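Local coordinates for Two-component system sensor histidine kinase (Bacteroides thetaiotaomicron, PDB 3OTT), which probably senses saccharides through this extracellular beta-propeller and beta-sandwich region and probably relays the signal by histidine phosphorylation to transcription, at residues L638-L641 and Q646-S649; P657-T662 and H740-R745; L641-Q646 and I665-D670. All coordinates share one frame; numbering follows the deposited sequence.

Contact 1 of 3, residues L638-L641 and Q646-S649; sequences LTAL and QLVS
With CG anti to the backbone N (chi1 173°), Leu641 reaches across to Val648, whose CG1 lies beside its own N (chi1 -72°) while CG2 takes the position between N and carbonyl carbon. That rotation puts CG2 of Val648 against the neighbouring strand: it lies 3.9 Å from CG of Leu641 and only 3.3 Å from O of Leu641, so one methyl touches both side chain and backbone. The two side chains meet at an oblique angle rather than end on. Leu647 has the same first torsion as Leu641, and its CD2 swings back to CB of Ala640 at 3.6 Å; a second, smaller apolar touch thus forms apart from the Leu641-Val648 pair. The polar link between the backbones is a nearly straight hydrogen bond from Val648 N to Leu641 O, 2.8 Å long. The return path does not close directly. Instead a water accepts from Leu641 N at 2.8 Å and donates to Val648 O at 2.6 Å, satisfying both groups where the strands have begun to splay. The axes of the short strand segments run at 122° to each other, well short of antiparallel, which agrees with this wedged-in water. On its other edge strand 637-643 is bonded to strand 674-679, where Thr639 and Ala640 pair with Glu677 through their backbones and Leu641 packs on Phe676. Val648 also lies against Val656 and Ile643. The arrangement is that of a tight beta hairpin, strands 637-643 and 646-648, diverging at its open end and forming one edge of a four-stranded antiparallel sheet in the C-terminal beta-sandwich.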
# COMPACT_ATOMS: atom_id res chain seq x y z
N LEU B 638 13.31 -2.96 27.74
CA LEU B 638 13.55 -3.53 29.03
C LEU B 638 12.56 -4.65 29.18
O LEU B 638 11.39 -4.48 28.90
CB LEU B 638 13.31 -2.42 30.07
CG LEU B 638 14.50 -1.70 30.72
CD1 LEU B 638 15.70 -1.69 29.87
CD2 LEU B 638 14.06 -0.29 31.14
N THR B 639 13.01 -5.81 29.61
CA THR B 639 12.15 -7.00 29.51
C THR B 639 11.93 -7.64 30.87
O THR B 639 11.12 -8.59 31.00
CB THR B 639 12.73 -8.04 28.48
OG1 THR B 639 14.08 -8.34 28.82
CG2 THR B 639 12.82 -7.42 27.09
N ALA B 640 12.64 -7.13 31.89
CA ALA B 640 12.40 -7.63 33.26
C ALA B 640 12.86 -6.67 34.35
O ALA B 640 13.90 -6.05 34.26
CB ALA B 640 13.07 -8.97 33.45
N LEU B 641 12.08 -6.59 35.42
CA LEU B 641 12.48 -5.82 36.58
C LEU B 641 12.57 -6.77 37.79
O LEU B 641 11.64 -7.51 38.06
CB LEU B 641 11.44 -4.73 36.87
CG LEU B 641 11.61 -3.91 38.18
CD1 LEU B 641 12.88 -3.09 38.14
CD2 LEU B 641 10.45 -3.00 38.38
N GLN B 646 14.18 -10.78 43.02
CA GLN B 646 12.96 -11.48 42.60
C GLN B 646 12.27 -10.80 41.44
O GLN B 646 12.01 -9.58 41.47
CB GLN B 646 11.98 -11.50 43.75
CG GLN B 646 12.49 -12.22 44.99
CD GLN B 646 11.36 -12.58 45.89
OE1 GLN B 646 11.28 -12.11 47.03
NE2 GLN B 646 10.43 -13.42 45.38
N LEU B 647 11.92 -11.56 40.42
CA LEU B 647 11.35 -10.95 39.21
C LEU B 647 9.94 -10.39 39.55
O LEU B 647 9.14 -11.07 40.20
CB LEU B 647 11.34 -11.99 38.11
CG LEU B 647 10.70 -11.84 36.73
CD1 LEU B 647 9.22 -11.81 36.80
CD2 LEU B 647 11.25 -10.65 36.06
N VAL B 648 9.66 -9.14 39.20
CA VAL B 648 8.36 -8.55 39.58
C VAL B 648 7.56 -7.97 38.39
O VAL B 648 8.14 -7.32 37.49
CB VAL B 648 8.47 -7.46 40.69
CG1 VAL B 648 8.80 -8.11 42.08
CG2 VAL B 648 9.48 -6.37 40.30
N SER B 649 6.24 -8.14 38.40
CA SER B 649 5.43 -7.61 37.29
C SER B 649 4.03 -7.38 37.76
O SER B 649 3.65 -7.88 38.82
CB SER B 649 5.42 -8.59 36.08
OG SER B 649 4.80 -9.82 36.49
O HOH W 1 9.39 -7.49 35.21

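Contact 2 of 3, residues P657-T662 and H740-R745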
# COMPACT_ATOMS: atom_id res chain seq x y z
N PRO B 657 4.75 -1.54 37.63
CA PRO B 657 4.11 -1.51 36.30
C PRO B 657 4.83 -2.49 35.34
O PRO B 657 5.74 -3.20 35.77
CB PRO B 657 4.28 -0.04 35.86
CG PRO B 657 5.66 0.32 36.47
CD PRO B 657 5.79 -0.50 37.78
N ASN B 658 4.33 -2.59 34.09
CA ASN B 658 5.02 -3.34 33.05
C ASN B 658 6.19 -2.55 32.57
O ASN B 658 6.04 -1.52 31.87
CB ASN B 658 4.13 -3.71 31.86
CG ASN B 658 4.77 -4.86 30.99
OD1 ASN B 658 5.97 -5.09 31.04
ND2 ASN B 658 3.96 -5.57 30.25
N ILE B 659 7.37 -3.07 32.93
CA ILE B 659 8.65 -2.42 32.71
C ILE B 659 8.88 -2.14 31.22
O ILE B 659 9.52 -1.15 30.87
CB ILE B 659 9.81 -3.25 33.33
CG1 ILE B 659 11.11 -2.44 33.41
CG2 ILE B 659 10.09 -4.58 32.53
CD1 ILE B 659 11.02 -1.24 34.32
N ARG B 660 8.33 -2.98 30.34
CA ARG B 660 8.53 -2.77 28.91
C ARG B 660 7.86 -1.50 28.39
O ARG B 660 8.32 -0.94 27.41
CB ARG B 660 8.05 -4.01 28.17
CG ARG B 660 8.29 -4.02 26.61
CD ARG B 660 7.42 -5.12 25.96
NE ARG B 660 7.57 -5.09 24.51
CZ ARG B 660 7.01 -5.95 23.66
NH1 ARG B 660 6.25 -6.94 24.09
NH2 ARG B 660 7.24 -5.82 22.37
N TYR B 661 6.81 -1.02 29.08
CA TYR B 661 5.95 0.08 28.62
C TYR B 661 5.95 1.30 29.53
O TYR B 661 4.96 2.06 29.56
CB TYR B 661 4.51 -0.43 28.42
CG TYR B 661 4.43 -1.43 27.27
CD1 TYR B 661 4.65 -1.02 25.93
CD2 TYR B 661 4.21 -2.78 27.54
CE1 TYR B 661 4.62 -1.96 24.90
CE2 TYR B 661 4.18 -3.73 26.51
CZ TYR B 661 4.38 -3.32 25.21
OH TYR B 661 4.36 -4.30 24.25
N THR B 662 7.02 1.47 30.31
CA THR B 662 7.06 2.55 31.27
C THR B 662 8.29 3.36 31.03
O THR B 662 9.36 2.81 30.85
CB THR B 662 7.13 2.06 32.73
OG1 THR B 662 6.37 0.88 32.87
CG2 THR B 662 6.48 3.07 33.61
N HIS B 740 17.87 4.07 25.49
CA HIS B 740 16.69 3.85 26.29
C HIS B 740 16.84 4.58 27.63
O HIS B 740 17.84 4.44 28.30
CB HIS B 740 16.49 2.37 26.57
CG HIS B 740 15.14 2.05 27.10
ND1 HIS B 740 14.03 1.96 26.28
CD2 HIS B 740 14.71 1.77 28.35
CE1 HIS B 740 12.98 1.65 27.01
NE2 HIS B 740 13.36 1.51 28.27
N ILE B 741 15.80 5.34 27.98
CA ILE B 741 15.74 6.14 29.21
C ILE B 741 14.60 5.66 30.12
O ILE B 741 13.50 5.45 29.66
CB ILE B 741 15.57 7.63 28.84
CG1 ILE B 741 16.92 8.21 28.40
CG2 ILE B 741 14.95 8.43 29.97
CD1 ILE B 741 16.81 9.32 27.38
N LEU B 742 14.91 5.40 31.39
CA LEU B 742 13.89 5.07 32.40
C LEU B 742 14.06 6.00 33.56
O LEU B 742 15.11 5.96 34.17
CB LEU B 742 14.09 3.64 32.94
CG LEU B 742 13.08 3.21 34.04
CD1 LEU B 742 11.60 3.22 33.61
CD2 LEU B 742 13.48 1.92 34.68
N ASN B 743 13.08 6.85 33.89
CA ASN B 743 13.20 7.66 35.14
C ASN B 743 12.74 6.84 36.34
O ASN B 743 11.68 6.22 36.31
CB ASN B 743 12.41 8.95 35.09
CG ASN B 743 12.70 9.76 33.86
OD1 ASN B 743 13.78 10.31 33.71
ND2 ASN B 743 11.74 9.79 32.93
N ILE B 744 13.57 6.79 37.34
CA ILE B 744 13.29 6.09 38.59
C ILE B 744 13.14 7.03 39.79
O ILE B 744 14.03 7.85 40.05
CB ILE B 744 14.42 5.07 38.88
CG1 ILE B 744 14.61 4.08 37.64
CG2 ILE B 744 14.07 4.27 40.12
CD1 ILE B 744 15.99 3.33 37.66
N ARG B 745 12.03 6.93 40.52
CA ARG B 745 11.88 7.67 41.75
C ARG B 745 11.85 6.68 42.92
O ARG B 745 11.02 5.75 42.95
CB ARG B 745 10.63 8.54 41.72
CG ARG B 745 10.53 9.44 42.93
CD ARG B 745 9.22 10.26 42.96
NE ARG B 745 9.19 11.17 44.12
CZ ARG B 745 8.12 11.85 44.56
NH1 ARG B 745 6.93 11.76 43.94
NH2 ARG B 745 8.25 12.64 45.64
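Ile659 and Leu742 meet at about a right angle, methyl to methyl: CD1 of Ile659 lies 4.0 Å from CD2 of Leu742. CG1 of Ile659 and CG of Leu742 are both anti to their backbone N (chi1 -166° and 179°), which carries the side-chain ends toward each other. The other methyl of Leu742, CD1, rests 3.6 Å from the carbonyl O of Thr662, so the forked leucine end touches both side chain and backbone. This is closure of a beta-sandwich at its end: the loop 657-662, leading from strand 646-648 to strand 664-667, covers buried Leu742 on strand 740-746, and Ile659 also packs on Leu638 of the facing sheet. Hydrogen bonds within the loop help to set its shape. OD1 of Asn658 accepts from Arg660 N at 3.2 Å, an Asx turn, while O of Asn658 takes two donors from opposite faces of its plane, Tyr661 N at 2.9 Å and Thr662 OG1 at 2.6 Å. Tyr661 OH sits 3.1 Å above the guanidinium plane of Arg660, over its centre. Arg660 forms a salt bridge with Asp30, and Tyr661 OH hydrogen-bonds Glu32, which also lines the site of a bound heavy-atom cluster, hexatantalum dodecabromide.

Contact 3 of 3, residues L641-Q646 and I665-D670; sequences LYINNQ and IKLKYD
Segments 641-646 and 665-670 run almost the same way, with end-to-end directions of CA 641 to 644 and CA 665 to 670 only 8° apart, yet their backbones stay well separated: the CA atoms of Leu641 and Ile665 are 10.7 Å apart, and those of Asn644 and Asp670 9.2 Å. That spacing is too wide for strand pairing, and no hydrogen bond crosses it. Side chains fill the gap. CD2 of Leu641 and CD1 of Ile665 meet tip to tip at 3.6 Å. Ile665 reaches this far because CG1 is anti to its backbone N (chi1 -161°) and the second torsion is also extended, which sends CD1 straight out toward the opposite strand. Two residues further along each strand, Ile643 faces Leu667, more loosely, CD1 of Ile643 lying 4.4 Å from CD2 of Leu667. Leu641, Ile643, Ile665 and Leu667 are all buried and all point their CB toward the other segment. Val656, Leu674 and Ile744 add to the same apolar layer around them. At the exposed end the packing turns polar and thin: ND2 of Asn644 comes within 4.0 Å of O of Asp670, too long for a hydrogen bond. Asn644 stands in a type I' turn from Ile643 to Gln646, closed by backbone bonds in both directions, Ile643 N to Gln646 O at 3.1 Å and Gln646 N to Ile643 O at 2.9 Å. With separate sheets facing each other through alternate apolar residues, and a two-residue hairpin turn at the margin, the arrangement is that of the hydrophobic core of a beta-sandwich, here the C-terminal one that includes the Y_Y_Y domain.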
# COMPACT_ATOMS: atom_id res chain seq x y z
N LEU B 641 12.08 -6.59 35.42
CA LEU B 641 12.48 -5.82 36.58
C LEU B 641 12.57 -6.77 37.79
O LEU B 641 11.64 -7.51 38.06
CB LEU B 641 11.44 -4.73 36.87
CG LEU B 641 11.61 -3.91 38.18
CD1 LEU B 641 12.88 -3.09 38.14
CD2 LEU B 641 10.45 -3.00 38.38
N TYR B 642 13.70 -6.75 38.50
CA TYR B 642 13.86 -7.47 39.75
C TYR B 642 14.03 -6.50 40.90
O TYR B 642 14.71 -5.45 40.78
CB TYR B 642 15.11 -8.35 39.71
CG TYR B 642 15.12 -9.46 38.68
CD1 TYR B 642 15.32 -9.16 37.34
CD2 TYR B 642 14.95 -10.80 39.05
CE1 TYR B 642 15.34 -10.16 36.36
CE2 TYR B 642 14.99 -11.85 38.07
CZ TYR B 642 15.19 -11.49 36.73
OH TYR B 642 15.23 -12.37 35.70
N ILE B 643 13.39 -6.85 42.02
CA ILE B 643 13.56 -6.15 43.28
C ILE B 643 14.01 -7.21 44.27
O ILE B 643 13.40 -8.29 44.37
CB ILE B 643 12.24 -5.51 43.74
CG1 ILE B 643 11.86 -4.36 42.81
CG2 ILE B 643 12.31 -5.11 45.25
CD1 ILE B 643 10.39 -4.09 42.76
N ASN B 644 15.11 -6.92 44.97
CA ASN B 644 15.73 -7.89 45.87
C ASN B 644 15.88 -9.20 45.18
O ASN B 644 15.70 -10.26 45.78
CB ASN B 644 14.93 -8.08 47.16
CG ASN B 644 14.77 -6.79 47.91
OD1 ASN B 644 15.74 -6.03 48.06
ND2 ASN B 644 13.56 -6.49 48.32
N ASN B 645 16.19 -9.14 43.89
CA ASN B 645 16.58 -10.35 43.24
C ASN B 645 15.40 -11.31 42.94
O ASN B 645 15.62 -12.47 42.58
CB ASN B 645 17.66 -11.03 44.07
CG ASN B 645 18.55 -11.87 43.24
OD1 ASN B 645 19.07 -11.42 42.21
ND2 ASN B 645 18.73 -13.13 43.65
N GLN B 646 14.18 -10.78 43.02
CA GLN B 646 12.96 -11.48 42.60
C GLN B 646 12.27 -10.80 41.44
O GLN B 646 12.01 -9.58 41.47
CB GLN B 646 11.98 -11.50 43.75
CG GLN B 646 12.49 -12.22 44.99
CD GLN B 646 11.36 -12.58 45.89
OE1 GLN B 646 11.28 -12.11 47.03
NE2 GLN B 646 10.43 -13.42 45.38
N ILE B 665 9.18 5.02 36.70
CA ILE B 665 8.79 4.17 37.80
C ILE B 665 8.94 4.86 39.19
O ILE B 665 9.91 5.61 39.43
CB ILE B 665 9.50 2.80 37.71
CG1 ILE B 665 8.76 1.78 38.55
CG2 ILE B 665 10.97 2.84 38.03
CD1 ILE B 665 9.23 0.38 38.26
N LYS B 666 7.95 4.60 40.05
CA LYS B 666 7.94 5.06 41.45
C LYS B 666 8.05 3.89 42.41
O LYS B 666 7.18 3.05 42.40
CB LYS B 666 6.64 5.84 41.73
CG LYS B 666 6.77 7.34 41.53
CD LYS B 666 5.63 8.10 42.23
CE LYS B 666 4.95 9.04 41.18
NZ LYS B 666 3.68 9.77 41.61
N LEU B 667 9.11 3.84 43.23
CA LEU B 667 9.36 2.74 44.14
C LEU B 667 9.44 3.18 45.61
O LEU B 667 9.83 4.33 45.91
CB LEU B 667 10.67 2.03 43.78
CG LEU B 667 10.71 1.38 42.36
CD1 LEU B 667 12.07 0.93 42.00
CD2 LEU B 667 9.75 0.23 42.23
N LYS B 668 9.09 2.27 46.52
CA LYS B 668 9.29 2.54 47.92
C LYS B 668 10.77 2.53 48.34
O LYS B 668 11.65 2.01 47.62
CB LYS B 668 8.46 1.55 48.75
CG LYS B 668 6.94 1.72 48.54
CD LYS B 668 6.19 0.56 49.16
CE LYS B 668 4.72 0.56 48.76
NZ LYS B 668 4.25 -0.83 48.32
N TYR B 669 11.02 3.05 49.55
CA TYR B 669 12.34 3.15 50.13
C TYR B 669 13.03 1.79 50.22
O TYR B 669 14.22 1.70 49.97
CB TYR B 669 12.28 3.86 51.52
CG TYR B 669 11.94 2.93 52.68
CD1 TYR B 669 10.64 2.45 52.84
CD2 TYR B 669 12.92 2.50 53.57
CE1 TYR B 669 10.32 1.57 53.84
CE2 TYR B 669 12.61 1.63 54.61
CZ TYR B 669 11.30 1.18 54.74
OH TYR B 669 10.92 0.32 55.76
N ASP B 670 12.30 0.74 50.54
CA ASP B 670 12.89 -0.61 50.66
C ASP B 670 12.84 -1.47 49.38
O ASP B 670 13.18 -2.65 49.39
CB ASP B 670 12.27 -1.39 51.82
CG ASP B 670 10.75 -1.51 51.71
OD1 ASP B 670 10.12 -0.70 50.98
OD2 ASP B 670 10.18 -2.38 52.39

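In the fold
All three contacts lie in the C-terminal beta-sandwich, with centres 9 to 12 Å apart. Contact 1 lies within the sheet 646-648, 637-643, 674-679, 711-714; contact 3 starts from the same strand 637-643 but crosses to the second sheet, at strand 664-667. Contact 2 joins the intervening loop to strand 740-746, which runs parallel to 664-667 in that second sheet, probably bonded through Arg745 with Ile665 and Leu667. Along the chain contact 1 closes before contact 2 opens, whereas the segments of contacts 2 and 3 alternate. The last strand, 740-746, thus pairs with 664-667 and packs against the loop that precedes 664-667, and that loop faces the propeller region.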